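Hypothetic aldehyde deformylating oxygenase (Sulfolobus tokodaii, PDB 5V4T) probably acts as an iron-dependent oxidoreductase with aldehyde deformylating oxygenase activity, holding ferric iron within a ferritin-like bundle of helices. Local coordinates at residues K33-L38 and G88-F93; R77-Y82 and V174-E179; R105-T110 and V149-S154; I121-S126 and G137-I142; E157-A162 and N207-S212. One frame throughout, in Å; residues are numbered along the deposited sequence.

Interaction 1 (K33-L38 and G88-F93); sequences KILKKL and GLVEDF
Leu35 drives its branched end between Val90 and Phe93, and there the packing of 33-38 against 88-93 is tight. Leu35 CG lies 3.7 Å from Val90 CG2, and Leu35 CD2 comes just as close to Phe93 CD2, at 3.7 Å, the leucine and the aromatic side chain crossing at about a right angle. With CG held beside its backbone N (chi1 -77°), Leu35 swings its methyls over to the partner helix, where CD2 also meets Leu89 CD2 at 4.1 Å. Leu38 runs past Phe93 in the opposite direction, its CB 3.8 Å from Phe93 CD1. Replacing Phe93 by an alanine would probably open a gap between the helices where Leu35 CD2 and Leu38 CB share the ring, leaving Leu38 only the beta carbon. The other side is looser: exposed Ile34 adds a CG2 contact to Val90 CG1 at 3.8 Å, and Lys33, Lys36 and Lys37 stay exposed without meeting the partner segment. Beneath, buried Leu89 rests on Arg105 and Phe106 of helix 98-128. The short helical axes lie 10.3 Å apart at 31°, the apolar face of an amphipathic helix packed on its neighbour, in a fold consistent with the ferritin-like class.

Interaction 2 (R77-Y82 and V174-E179); sequences RLPPSY and VQIVKE
The carboxylate of Glu179 meets Ser81 in the first turn of helix 80-93, so that an acidic side chain from the last part of helix 159-179 sits at another helix's N-terminus within the ferritin-like bundle. Extended beyond CG, Glu179 presents both oxygens to the same residue: OE1 accepts from Ser81 N through its syn lone pair, at an N-H...O angle of 157°, while OE2 takes the hydroxyl. Pro79, at the N-cap position, and Pro80 cross the glutamate obliquely. Pro79 CB comes to 3.1 Å from Glu179 OE1, and Pro80 CD also lies against OE1. Deeper in, Ile176 reaches across with its CG1 branch, CG1 lying 3.5 Å from Tyr82 N. The Tyr82 ring leads away from this helix; Leu78 CD1 sits over its centre, and its hydroxyl bonds the His22 carbonyl. The carboxylate would be favoured by the positive end of the helix dipole. Its shortest grip is the bond from Ser81 OG to Glu179 OE2, 2.7 Å, received on the syn side 29° out of the carboxylate plane.

Interaction 3 (R105-T110 and V149-S154); sequences RFHMIT and VSFGLS
One turn of the helix that sets His107 against Gly152 is closed at Arg105 O, which takes Thr110 OG1 at 2.7 Å and, weakly, Thr110 N. This belongs to a wider pi-type turn, a feature familiar from diiron proteins of the ferritin-like class. Across the contact, His107 CG packs 3.6 Å from Gly152 CA; the absence of a side chain on Gly152 lets the imidazole come this close. The imidazole also approaches Phe151 obliquely, the planes at 68°, while Phe106 CD2 lies over one of its faces, toward the rim. Met108, bent at chi2 and chi3 (-62° and 104°), brings CE to 3.4 Å from Val149 O and crosses Leu153 at about a right angle, with SD 3.8 Å from Leu153 CD2. His107 NE2 finds its polar partner in Gln53 of helix 49-67. The helices carrying the iron ligands Glu111 and His148 thus meet through apolar contacts, while the Gln53 bond probably fixes the rotation of a histidine beside the ligand Glu111, probably in the second shell.

Interaction 4 (I121-S126 and G137-I142); sequences ILNETS and GIKRII
Ile138 and Asn123 have the most surface buried here, followed by Leu122, and they join two consecutive helices that run nearly antiparallel, their segment axes 9.4 Å apart at 154°. Ile138 divides its branches between two neighbours. CG2, anti to the backbone N, rests 3.7 Å from Asn123 N and also touches the beta carbon of that residue, whereas Ile138 CD1 lies 3.9 Å from Leu122 CB, the leucine and isoleucine side chains meeting at about a right angle. A glycine in place of Ile138 would probably open a gap beside Leu122 and leave the Asn123 backbone without its apolar cover. Asn123 extends along the interface with CG anti to its own backbone N (chi1 -172°). One side of its amide meets hydrocarbon: ND2 is 3.8 Å from Ile142 CD1, and OD1 is 4.0 Å from Lys139 CG. The polar demand of OD1 is met by Asn135 ND2, which also binds Ser126 OG near the turn linking the helices. Ser126 OG in turn donates to Leu122 O at 2.6 Å, an oxygen that Ser126 N grips as well. Helix 10-23 packs on Leu122, and Phe64 of helix 49-67 on Ile138. The two segments therefore adhere by apolar contact, while Asn135 ND2 serves both Asn123 OD1 and Ser126 OG, joining the helical hairpin close to its turn.

Interaction 5 (E157-A162 and N207-S212); sequences EDKEYA and NKILGS
Lys159, in the first turn of helix 159-179, faces Ile209, in the last turn of helix 191-211, their CA atoms 6.2 Å apart. The start of one helix is thus laid beside the end of another. Asp158 occupies the N-cap of the first: its OD1 accepts from Tyr161 N at 3.1 Å, the N-H...O angle a nearly straight 168°, although the donor comes from well above the carboxylate plane. Its OD2 pairs with Arg97, whose charge also lies against the Tyr161 ring. Lys159 has the largest share of the contact. Extended beyond CG, its chain runs alongside the helix end, with CD 3.5 Å from Ile209 O, and delivers NZ to two backbone carbonyls: a short bond to Ser212 O at 2.6 Å, in the carbonyl plane, and a weak one to Leu210 O at 3.3 Å. Gly211 and Ser212 probably belong to the linker of a C-terminal histidine tag, so the stronger of these bonds may owe itself to the construct. Ser212 OG folds back onto Lys208 O at 3.1 Å. Underneath, Ile209 CG2 lies 4.3 Å from Ala162 CB, and Ile156 and Leu153 complete the apolar patch. A positive ammonium set among the terminal carbonyls of helix 191-211 would probably be favoured by the negative end of the helix dipole, so charge and a modest apolar seam probably act together here, with the Ser212 part depending on the construct.

Overall arrangement
Interaction 3 lies closest to the metal: the His107 side chain is about 7 Å from the iron and about 3 Å from the side chain of Glu111, one of its ligands with Glu57, Glu145 and His148. Interaction 1 joins it through the salt bridge from Arg105 NE to Asp92 OD2, 2.8 Å, while interaction 5 touches it where Leu153 CD2 packs 3.8 Å from Ile209 CG1. Interaction 4 uses the same two helices as interaction 3, nested inside its chain loop, with centres 19 Å apart. Interaction 2 shares helix 80-93 with interaction 1 and helix 159-179 with interaction 5, so interactions 2 and 4 are related to the rest through shared helices, without direct touch.

Interaction 1 (K33-L38 and G88-F93)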
# COMPACT_ATOMS: atom_id res chain seq x y z
N LYS A 33 12.44 7.65 7.64
CA LYS A 33 13.34 6.74 8.37
C LYS A 33 12.82 6.39 9.77
O LYS A 33 12.98 5.25 10.25
CB LYS A 33 14.69 7.45 8.49
CG LYS A 33 15.77 6.66 9.19
CD LYS A 33 17.04 7.49 9.25
CE LYS A 33 17.89 7.03 10.43
NZ LYS A 33 19.21 7.70 10.36
N ILE A 34 12.22 7.39 10.42
CA ILE A 34 11.73 7.27 11.78
C ILE A 34 10.66 6.17 11.93
O ILE A 34 10.45 5.65 13.04
CB ILE A 34 11.17 8.62 12.31
CG1 ILE A 34 11.04 8.64 13.82
CG2 ILE A 34 9.83 8.97 11.67
CD1 ILE A 34 10.99 10.04 14.38
N LEU A 35 9.97 5.83 10.83
CA LEU A 35 8.93 4.81 10.91
C LEU A 35 9.46 3.46 11.26
O LEU A 35 8.73 2.66 11.82
CB LEU A 35 8.15 4.67 9.56
CG LEU A 35 7.12 5.76 9.27
CD1 LEU A 35 6.58 5.54 7.86
CD2 LEU A 35 5.95 5.66 10.25
N LYS A 36 10.72 3.19 10.93
CA LYS A 36 11.28 1.86 11.30
C LYS A 36 11.30 1.71 12.83
O LYS A 36 10.73 0.74 13.38
CB LYS A 36 12.70 1.72 10.72
CG LYS A 36 13.33 0.35 10.92
CD LYS A 36 14.74 0.33 10.34
CE LYS A 36 15.28 -1.07 10.34
NZ LYS A 36 16.65 -1.23 9.81
N LYS A 37 11.88 2.69 13.52
CA LYS A 37 11.94 2.68 14.98
C LYS A 37 10.56 2.66 15.60
O LYS A 37 10.29 1.90 16.52
CB LYS A 37 12.66 3.92 15.53
CG LYS A 37 14.07 3.58 15.88
CD LYS A 37 14.95 4.81 16.09
CE LYS A 37 16.41 4.38 15.96
NZ LYS A 37 17.33 5.50 16.29
N LEU A 38 9.69 3.53 15.12
CA LEU A 38 8.34 3.60 15.68
C LEU A 38 7.58 2.31 15.48
O LEU A 38 6.92 1.84 16.39
CB LEU A 38 7.58 4.75 15.07
CG LEU A 38 8.08 6.15 15.47
CD1 LEU A 38 7.56 7.19 14.48
CD2 LEU A 38 7.74 6.46 16.90
N GLY A 88 1.50 11.91 7.63
CA GLY A 88 0.48 11.66 8.57
C GLY A 88 0.69 10.41 9.40
O GLY A 88 0.29 10.36 10.58
N LEU A 89 1.18 9.33 8.80
CA LEU A 89 1.39 8.12 9.57
C LEU A 89 2.46 8.32 10.64
O LEU A 89 2.33 7.78 11.72
CB LEU A 89 1.75 6.97 8.67
CG LEU A 89 1.94 5.58 9.24
CD1 LEU A 89 0.62 5.11 9.76
CD2 LEU A 89 2.53 4.66 8.16
N VAL A 90 3.51 9.05 10.34
CA VAL A 90 4.50 9.35 11.36
C VAL A 90 3.81 10.05 12.56
O VAL A 90 4.02 9.67 13.75
CB VAL A 90 5.64 10.21 10.78
CG1 VAL A 90 6.51 10.78 11.90
CG2 VAL A 90 6.47 9.40 9.81
N GLU A 91 3.00 11.06 12.28
CA GLU A 91 2.21 11.74 13.35
C GLU A 91 1.34 10.77 14.14
O GLU A 91 1.28 10.79 15.39
CB GLU A 91 1.39 12.86 12.70
CG GLU A 91 2.23 13.95 12.06
CD GLU A 91 1.42 15.09 11.47
OE1 GLU A 91 0.17 15.00 11.41
OE2 GLU A 91 2.05 16.06 11.02
N ASP A 92 0.66 9.88 13.44
CA ASP A 92 -0.16 8.88 14.08
C ASP A 92 0.62 7.98 15.02
O ASP A 92 0.12 7.66 16.10
CB ASP A 92 -0.93 8.05 13.06
CG ASP A 92 -2.10 8.84 12.42
OD1 ASP A 92 -2.47 9.93 12.97
OD2 ASP A 92 -2.62 8.39 11.38
N PHE A 93 1.80 7.55 14.60
CA PHE A 93 2.63 6.70 15.47
C PHE A 93 3.01 7.38 16.77
O PHE A 93 3.19 6.69 17.82
CB PHE A 93 3.87 6.27 14.74
CG PHE A 93 3.73 4.92 14.10
CD1 PHE A 93 3.87 3.78 14.83
CD2 PHE A 93 3.42 4.80 12.78
CE1 PHE A 93 3.77 2.56 14.26
CE2 PHE A 93 3.32 3.58 12.18
CZ PHE A 93 3.46 2.43 12.92

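Interaction 2 (R77-Y82 and V174-E179)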
# COMPACT_ATOMS: atom_id res chain seq x y z
N ARG A 77 9.09 9.62 -9.05
CA ARG A 77 8.57 10.66 -8.14
C ARG A 77 7.19 10.22 -7.63
O ARG A 77 6.29 9.96 -8.43
CB ARG A 77 8.48 12.02 -8.85
CG ARG A 77 7.86 13.15 -8.03
CD ARG A 77 8.05 14.50 -8.73
NE ARG A 77 9.47 14.78 -8.98
CZ ARG A 77 10.30 15.43 -8.16
NH1 ARG A 77 9.87 15.93 -7.00
NH2 ARG A 77 11.57 15.60 -8.50
N LEU A 78 7.04 10.19 -6.32
CA LEU A 78 5.74 9.92 -5.68
C LEU A 78 4.87 11.15 -5.68
O LEU A 78 5.36 12.27 -5.50
CB LEU A 78 5.93 9.43 -4.26
CG LEU A 78 6.38 7.97 -4.01
CD1 LEU A 78 5.39 6.98 -4.64
CD2 LEU A 78 7.79 7.69 -4.49
N PRO A 79 3.55 10.96 -5.84
CA PRO A 79 2.69 12.13 -5.84
C PRO A 79 2.53 12.84 -4.48
O PRO A 79 2.74 12.25 -3.39
CB PRO A 79 1.39 11.58 -6.37
CG PRO A 79 1.36 10.17 -5.89
CD PRO A 79 2.77 9.72 -6.02
N PRO A 80 2.12 14.12 -4.50
CA PRO A 80 2.08 14.89 -3.27
C PRO A 80 1.15 14.31 -2.19
O PRO A 80 1.45 14.38 -1.01
CB PRO A 80 1.51 16.24 -3.74
CG PRO A 80 1.78 16.29 -5.17
CD PRO A 80 1.68 14.91 -5.68
N SER A 81 0.02 13.76 -2.62
CA SER A 81 -0.94 13.17 -1.68
C SER A 81 -0.37 11.90 -1.02
O SER A 81 -0.74 11.57 0.13
CB SER A 81 -2.28 12.87 -2.37
OG SER A 81 -3.02 14.09 -2.64
N TYR A 82 0.51 11.19 -1.71
CA TYR A 82 1.18 10.02 -1.10
C TYR A 82 2.13 10.48 -0.02
O TYR A 82 2.25 9.91 1.07
CB TYR A 82 1.93 9.26 -2.20
CG TYR A 82 2.75 8.11 -1.72
CD1 TYR A 82 4.00 8.27 -1.17
CD2 TYR A 82 2.23 6.81 -1.80
CE1 TYR A 82 4.73 7.19 -0.76
CE2 TYR A 82 2.96 5.72 -1.37
CZ TYR A 82 4.18 5.90 -0.86
OH TYR A 82 4.89 4.80 -0.46
N VAL A 174 -8.12 8.67 -2.60
CA VAL A 174 -8.61 8.86 -3.93
C VAL A 174 -7.65 9.79 -4.71
O VAL A 174 -7.39 9.54 -5.87
CB VAL A 174 -10.07 9.38 -3.94
CG1 VAL A 174 -10.45 9.91 -5.31
CG2 VAL A 174 -11.01 8.28 -3.49
N GLN A 175 -7.18 10.84 -4.08
CA GLN A 175 -6.26 11.81 -4.75
C GLN A 175 -4.99 11.15 -5.16
O GLN A 175 -4.45 11.44 -6.22
CB GLN A 175 -6.01 13.05 -3.89
CG GLN A 175 -7.23 13.99 -3.89
CD GLN A 175 -7.86 14.24 -5.30
OE1 GLN A 175 -7.20 14.67 -6.27
NE2 GLN A 175 -9.17 13.95 -5.42
N ILE A 176 -4.48 10.21 -4.34
CA ILE A 176 -3.28 9.48 -4.76
C ILE A 176 -3.46 8.75 -6.08
O ILE A 176 -2.58 8.78 -6.92
CB ILE A 176 -2.84 8.50 -3.65
CG1 ILE A 176 -2.33 9.25 -2.45
CG2 ILE A 176 -1.76 7.56 -4.14
CD1 ILE A 176 -2.17 8.43 -1.19
N VAL A 177 -4.58 8.05 -6.26
CA VAL A 177 -4.82 7.30 -7.49
C VAL A 177 -5.05 8.30 -8.65
O VAL A 177 -4.48 8.11 -9.72
CB VAL A 177 -5.99 6.36 -7.33
CG1 VAL A 177 -6.38 5.72 -8.66
CG2 VAL A 177 -5.61 5.31 -6.27
N LYS A 178 -5.81 9.36 -8.41
CA LYS A 178 -6.03 10.34 -9.51
C LYS A 178 -4.77 11.03 -9.97
O LYS A 178 -4.60 11.29 -11.18
CB LYS A 178 -7.09 11.36 -9.09
CG LYS A 178 -8.46 10.78 -8.99
CD LYS A 178 -9.55 11.81 -8.67
CE LYS A 178 -10.83 11.36 -9.35
NZ LYS A 178 -12.03 12.13 -8.87
N GLU A 179 -3.85 11.28 -9.03
CA GLU A 179 -2.55 11.85 -9.31
C GLU A 179 -1.67 10.95 -10.18
O GLU A 179 -0.71 11.44 -10.82
CB GLU A 179 -1.86 12.31 -8.00
CG GLU A 179 -2.54 13.55 -7.36
CD GLU A 179 -2.12 13.82 -5.92
OE1 GLU A 179 -1.17 13.15 -5.45
OE2 GLU A 179 -2.77 14.68 -5.23

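Interaction 3 (R105-T110 and V149-S154)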
# COMPACT_ATOMS: atom_id res chain seq x y z
N ARG A 105 -5.48 4.63 9.41
CA ARG A 105 -4.70 5.21 8.32
C ARG A 105 -3.94 4.15 7.55
O ARG A 105 -3.94 4.17 6.29
CB ARG A 105 -3.72 6.28 8.80
CG ARG A 105 -2.85 6.84 7.69
CD ARG A 105 -1.80 7.82 8.17
NE ARG A 105 -2.43 9.02 8.69
CZ ARG A 105 -2.68 10.15 8.03
NH1 ARG A 105 -2.39 10.29 6.77
NH2 ARG A 105 -3.31 11.17 8.68
N PHE A 106 -3.33 3.22 8.29
CA PHE A 106 -2.46 2.23 7.63
C PHE A 106 -3.24 0.98 7.30
O PHE A 106 -3.51 0.70 6.08
CB PHE A 106 -1.24 1.88 8.47
CG PHE A 106 -0.25 1.08 7.68
CD1 PHE A 106 0.50 1.67 6.66
CD2 PHE A 106 -0.08 -0.26 7.94
CE1 PHE A 106 1.36 0.91 5.88
CE2 PHE A 106 0.80 -1.02 7.17
CZ PHE A 106 1.51 -0.43 6.14
N HIS A 107 -3.72 0.22 8.28
CA HIS A 107 -4.34 -1.04 7.91
C HIS A 107 -5.55 -0.86 7.01
O HIS A 107 -5.76 -1.63 6.06
CB HIS A 107 -4.63 -1.88 9.12
CG HIS A 107 -3.42 -2.16 9.95
ND1 HIS A 107 -2.78 -1.21 10.73
CD2 HIS A 107 -2.68 -3.29 10.07
CE1 HIS A 107 -1.73 -1.75 11.32
NE2 HIS A 107 -1.66 -3.02 10.95
N MET A 108 -6.47 0.02 7.39
CA MET A 108 -7.70 0.15 6.60
C MET A 108 -7.50 0.89 5.30
O MET A 108 -7.86 0.36 4.28
CB MET A 108 -8.83 0.85 7.42
CG MET A 108 -9.23 0.11 8.68
SD MET A 108 -9.93 -1.54 8.45
CE MET A 108 -8.53 -2.58 8.93
N ILE A 109 -6.96 2.10 5.34
CA ILE A 109 -6.90 2.92 4.15
C ILE A 109 -5.71 2.49 3.26
O ILE A 109 -5.80 2.39 2.06
CB ILE A 109 -6.86 4.43 4.51
CG1 ILE A 109 -8.23 4.94 4.97
CG2 ILE A 109 -6.27 5.29 3.41
CD1 ILE A 109 -9.27 5.07 3.86
N THR A 110 -4.56 2.33 3.88
CA THR A 110 -3.35 2.10 3.07
C THR A 110 -3.31 0.68 2.59
O THR A 110 -3.17 0.44 1.39
CB THR A 110 -2.06 2.47 3.82
OG1 THR A 110 -2.15 3.83 4.26
CG2 THR A 110 -0.84 2.33 2.96
N VAL A 149 -4.75 -6.64 6.97
CA VAL A 149 -6.01 -5.96 7.15
C VAL A 149 -6.87 -6.56 8.25
O VAL A 149 -7.41 -5.82 9.08
CB VAL A 149 -6.76 -5.94 5.79
CG1 VAL A 149 -8.18 -5.42 6.00
CG2 VAL A 149 -6.01 -5.07 4.81
N SER A 150 -6.93 -7.89 8.33
CA SER A 150 -7.64 -8.62 9.41
C SER A 150 -7.06 -8.28 10.74
O SER A 150 -7.79 -7.98 11.71
CB SER A 150 -7.56 -10.15 9.24
OG SER A 150 -8.20 -10.47 8.08
N PHE A 151 -5.73 -8.22 10.80
CA PHE A 151 -5.08 -7.81 12.03
C PHE A 151 -5.47 -6.39 12.43
O PHE A 151 -5.78 -6.14 13.61
CB PHE A 151 -3.56 -7.93 11.91
CG PHE A 151 -2.82 -7.46 13.12
CD1 PHE A 151 -3.00 -8.06 14.35
CD2 PHE A 151 -1.90 -6.48 12.99
CE1 PHE A 151 -2.30 -7.56 15.48
CE2 PHE A 151 -1.23 -5.96 14.10
CZ PHE A 151 -1.45 -6.51 15.32
N GLY A 152 -5.49 -5.47 11.47
CA GLY A 152 -5.85 -4.12 11.77
C GLY A 152 -7.24 -4.05 12.36
O GLY A 152 -7.47 -3.25 13.29
N LEU A 153 -8.18 -4.86 11.86
CA LEU A 153 -9.55 -4.90 12.45
C LEU A 153 -9.50 -5.22 13.91
O LEU A 153 -10.24 -4.69 14.70
CB LEU A 153 -10.46 -5.88 11.70
CG LEU A 153 -10.83 -5.57 10.28
CD1 LEU A 153 -11.53 -6.82 9.72
CD2 LEU A 153 -11.76 -4.34 10.19
N SER A 154 -8.58 -6.10 14.31
CA SER A 154 -8.45 -6.47 15.67
C SER A 154 -7.93 -5.39 16.60
O SER A 154 -8.19 -5.46 17.81
CB SER A 154 -7.59 -7.80 15.76
OG SER A 154 -6.25 -7.49 15.88

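Interaction 4 (I121-S126 and G137-I142)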
# COMPACT_ATOMS: atom_id res chain seq x y z
N ILE A 121 -3.76 -4.13 -9.81
CA ILE A 121 -3.19 -3.69 -11.07
C ILE A 121 -1.87 -4.41 -11.34
O ILE A 121 -1.66 -4.94 -12.41
CB ILE A 121 -2.98 -2.18 -11.10
CG1 ILE A 121 -4.34 -1.45 -10.97
CG2 ILE A 121 -2.19 -1.77 -12.31
CD1 ILE A 121 -4.13 0.01 -10.63
N LEU A 122 -1.00 -4.48 -10.33
CA LEU A 122 0.28 -5.20 -10.49
C LEU A 122 0.12 -6.65 -10.83
O LEU A 122 0.90 -7.19 -11.64
CB LEU A 122 1.24 -4.96 -9.30
CG LEU A 122 1.69 -3.53 -9.17
CD1 LEU A 122 2.42 -3.32 -7.86
CD2 LEU A 122 2.60 -3.11 -10.33
N ASN A 123 -0.84 -7.32 -10.16
CA ASN A 123 -1.12 -8.73 -10.46
C ASN A 123 -1.59 -8.96 -11.89
O ASN A 123 -1.05 -9.72 -12.64
CB ASN A 123 -2.19 -9.20 -9.46
CG ASN A 123 -2.45 -10.66 -9.50
OD1 ASN A 123 -1.79 -11.46 -10.15
ND2 ASN A 123 -3.48 -11.06 -8.76
N GLU A 124 -2.62 -8.24 -12.24
CA GLU A 124 -3.22 -8.35 -13.57
C GLU A 124 -2.22 -8.02 -14.68
O GLU A 124 -2.13 -8.73 -15.68
CB GLU A 124 -4.41 -7.44 -13.69
CG GLU A 124 -5.54 -7.90 -12.80
CD GLU A 124 -6.77 -7.04 -12.88
OE1 GLU A 124 -6.76 -5.99 -13.54
OE2 GLU A 124 -7.80 -7.46 -12.26
N THR A 125 -1.46 -6.96 -14.48
CA THR A 125 -0.54 -6.47 -15.50
C THR A 125 0.64 -7.44 -15.64
O THR A 125 1.05 -7.79 -16.78
CB THR A 125 -0.06 -5.04 -15.18
OG1 THR A 125 -1.19 -4.19 -15.15
CG2 THR A 125 0.90 -4.58 -16.25
N SER A 126 1.20 -7.90 -14.53
CA SER A 126 2.32 -8.84 -14.61
C SER A 126 1.88 -10.15 -15.19
O SER A 126 2.62 -10.78 -15.91
CB SER A 126 3.00 -9.01 -13.27
OG SER A 126 2.14 -9.46 -12.21
N GLY A 137 5.46 -12.83 -6.72
CA GLY A 137 5.78 -11.97 -5.61
C GLY A 137 4.57 -11.13 -5.23
O GLY A 137 4.22 -10.99 -4.04
N ILE A 138 3.88 -10.61 -6.20
CA ILE A 138 2.67 -9.80 -5.90
C ILE A 138 1.60 -10.71 -5.27
O ILE A 138 0.94 -10.27 -4.33
CB ILE A 138 2.14 -9.15 -7.24
CG1 ILE A 138 3.15 -8.13 -7.80
CG2 ILE A 138 0.80 -8.49 -7.03
CD1 ILE A 138 3.49 -7.01 -6.88
N LYS A 139 1.40 -11.93 -5.77
CA LYS A 139 0.41 -12.84 -5.16
C LYS A 139 0.74 -13.08 -3.71
O LYS A 139 -0.19 -13.15 -2.87
CB LYS A 139 0.32 -14.12 -5.96
CG LYS A 139 -0.40 -13.89 -7.26
CD LYS A 139 -0.19 -14.94 -8.31
CE LYS A 139 -0.43 -16.30 -7.85
NZ LYS A 139 -0.26 -17.28 -9.00
N ARG A 140 2.04 -13.20 -3.38
CA ARG A 140 2.46 -13.40 -2.01
C ARG A 140 2.16 -12.19 -1.14
O ARG A 140 1.64 -12.33 -0.01
CB ARG A 140 3.94 -13.77 -1.91
CG ARG A 140 4.26 -15.15 -2.50
CD ARG A 140 5.71 -15.45 -2.66
NE ARG A 140 5.88 -16.80 -3.16
CZ ARG A 140 7.04 -17.32 -3.57
NH1 ARG A 140 8.10 -16.54 -3.65
NH2 ARG A 140 7.09 -18.59 -3.95
N ILE A 141 2.37 -11.01 -1.67
CA ILE A 141 2.06 -9.80 -0.94
C ILE A 141 0.55 -9.69 -0.73
O ILE A 141 0.09 -9.35 0.34
CB ILE A 141 2.63 -8.57 -1.65
CG1 ILE A 141 4.15 -8.62 -1.65
CG2 ILE A 141 2.13 -7.29 -0.97
CD1 ILE A 141 4.81 -7.54 -2.53
N ILE A 142 -0.22 -10.01 -1.75
CA ILE A 142 -1.71 -9.99 -1.61
C ILE A 142 -2.12 -10.88 -0.46
O ILE A 142 -2.95 -10.46 0.38
CB ILE A 142 -2.42 -10.35 -2.93
CG1 ILE A 142 -2.21 -9.25 -3.93
CG2 ILE A 142 -3.86 -10.67 -2.74
CD1 ILE A 142 -2.57 -9.61 -5.35

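Interaction 5 (E157-A162 and N207-S212)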
# COMPACT_ATOMS: atom_id res chain seq x y z
N GLU A 157 -11.17 -0.76 18.61
CA GLU A 157 -12.21 -0.93 19.62
C GLU A 157 -13.34 0.07 19.47
O GLU A 157 -14.51 -0.29 19.59
CB GLU A 157 -11.64 -0.76 21.03
CG GLU A 157 -10.20 -1.20 21.18
CD GLU A 157 -10.06 -2.68 21.46
OE1 GLU A 157 -10.82 -3.48 20.86
OE2 GLU A 157 -9.17 -3.03 22.29
N ASP A 158 -12.97 1.31 19.31
CA ASP A 158 -13.99 2.37 19.14
C ASP A 158 -14.46 2.42 17.70
O ASP A 158 -13.85 3.08 16.87
CB ASP A 158 -13.38 3.68 19.54
CG ASP A 158 -14.39 4.85 19.67
OD1 ASP A 158 -15.46 4.84 19.06
OD2 ASP A 158 -14.00 5.85 20.35
N LYS A 159 -15.56 1.74 17.46
CA LYS A 159 -16.09 1.55 16.08
C LYS A 159 -16.46 2.85 15.45
O LYS A 159 -16.09 3.13 14.29
CB LYS A 159 -17.30 0.60 16.09
CG LYS A 159 -17.01 -0.85 16.43
CD LYS A 159 -18.32 -1.64 16.43
CE LYS A 159 -18.03 -3.03 16.90
NZ LYS A 159 -19.11 -3.93 16.46
N GLU A 160 -17.15 3.72 16.17
CA GLU A 160 -17.53 5.01 15.62
C GLU A 160 -16.34 5.90 15.26
O GLU A 160 -16.28 6.47 14.15
CB GLU A 160 -18.47 5.70 16.63
CG GLU A 160 -18.98 7.06 16.20
CD GLU A 160 -19.80 7.77 17.29
OE1 GLU A 160 -20.20 7.16 18.33
OE2 GLU A 160 -20.09 8.98 17.08
N TYR A 161 -15.30 5.97 16.13
CA TYR A 161 -14.15 6.72 15.83
C TYR A 161 -13.41 6.17 14.58
O TYR A 161 -12.95 6.91 13.70
CB TYR A 161 -13.17 6.64 17.00
CG TYR A 161 -11.90 7.40 16.80
CD1 TYR A 161 -11.81 8.74 17.00
CD2 TYR A 161 -10.73 6.71 16.44
CE1 TYR A 161 -10.58 9.43 16.84
CE2 TYR A 161 -9.53 7.39 16.27
CZ TYR A 161 -9.47 8.75 16.54
OH TYR A 161 -8.34 9.45 16.36
N ALA A 162 -13.35 4.84 14.49
CA ALA A 162 -12.62 4.22 13.37
C ALA A 162 -13.32 4.44 12.01
O ALA A 162 -12.69 4.78 11.03
CB ALA A 162 -12.43 2.72 13.63
N ASN A 207 -18.08 -1.79 6.75
CA ASN A 207 -18.97 -2.84 7.14
C ASN A 207 -18.35 -3.86 8.11
O ASN A 207 -19.01 -4.33 9.06
CB ASN A 207 -19.49 -3.54 5.94
CG ASN A 207 -20.46 -2.67 5.14
OD1 ASN A 207 -20.92 -1.65 5.63
ND2 ASN A 207 -20.83 -3.13 3.96
N LYS A 208 -17.09 -4.20 7.87
CA LYS A 208 -16.40 -5.17 8.71
C LYS A 208 -16.14 -4.59 10.11
O LYS A 208 -16.33 -5.27 11.12
CB LYS A 208 -15.09 -5.54 8.07
CG LYS A 208 -15.21 -6.74 7.16
CD LYS A 208 -15.13 -8.03 7.99
CE LYS A 208 -14.39 -9.16 7.30
NZ LYS A 208 -15.02 -10.48 7.62
N ILE A 209 -15.76 -3.31 10.15
CA ILE A 209 -15.59 -2.58 11.43
C ILE A 209 -16.90 -2.59 12.25
O ILE A 209 -16.90 -2.85 13.46
CB ILE A 209 -15.09 -1.14 11.29
CG1 ILE A 209 -13.66 -1.08 10.68
CG2 ILE A 209 -15.16 -0.38 12.59
CD1 ILE A 209 -13.31 0.26 10.20
N LEU A 210 -18.01 -2.28 11.58
CA LEU A 210 -19.30 -2.27 12.23
C LEU A 210 -19.84 -3.64 12.62
O LEU A 210 -20.66 -3.72 13.53
CB LEU A 210 -20.31 -1.45 11.42
CG LEU A 210 -19.92 0.01 11.39
CD1 LEU A 210 -20.91 0.78 10.54
CD2 LEU A 210 -19.83 0.72 12.72
N GLY A 211 -19.38 -4.68 11.95
CA GLY A 211 -19.79 -6.05 12.24
C GLY A 211 -19.01 -6.80 13.28
O GLY A 211 -19.44 -7.89 13.64
N SER A 212 -17.91 -6.24 13.82
CA SER A 212 -17.02 -6.97 14.76
C SER A 212 -17.64 -7.29 16.11
O SER A 212 -18.28 -6.40 16.65
CB SER A 212 -15.78 -6.17 15.07
OG SER A 212 -15.13 -5.82 13.88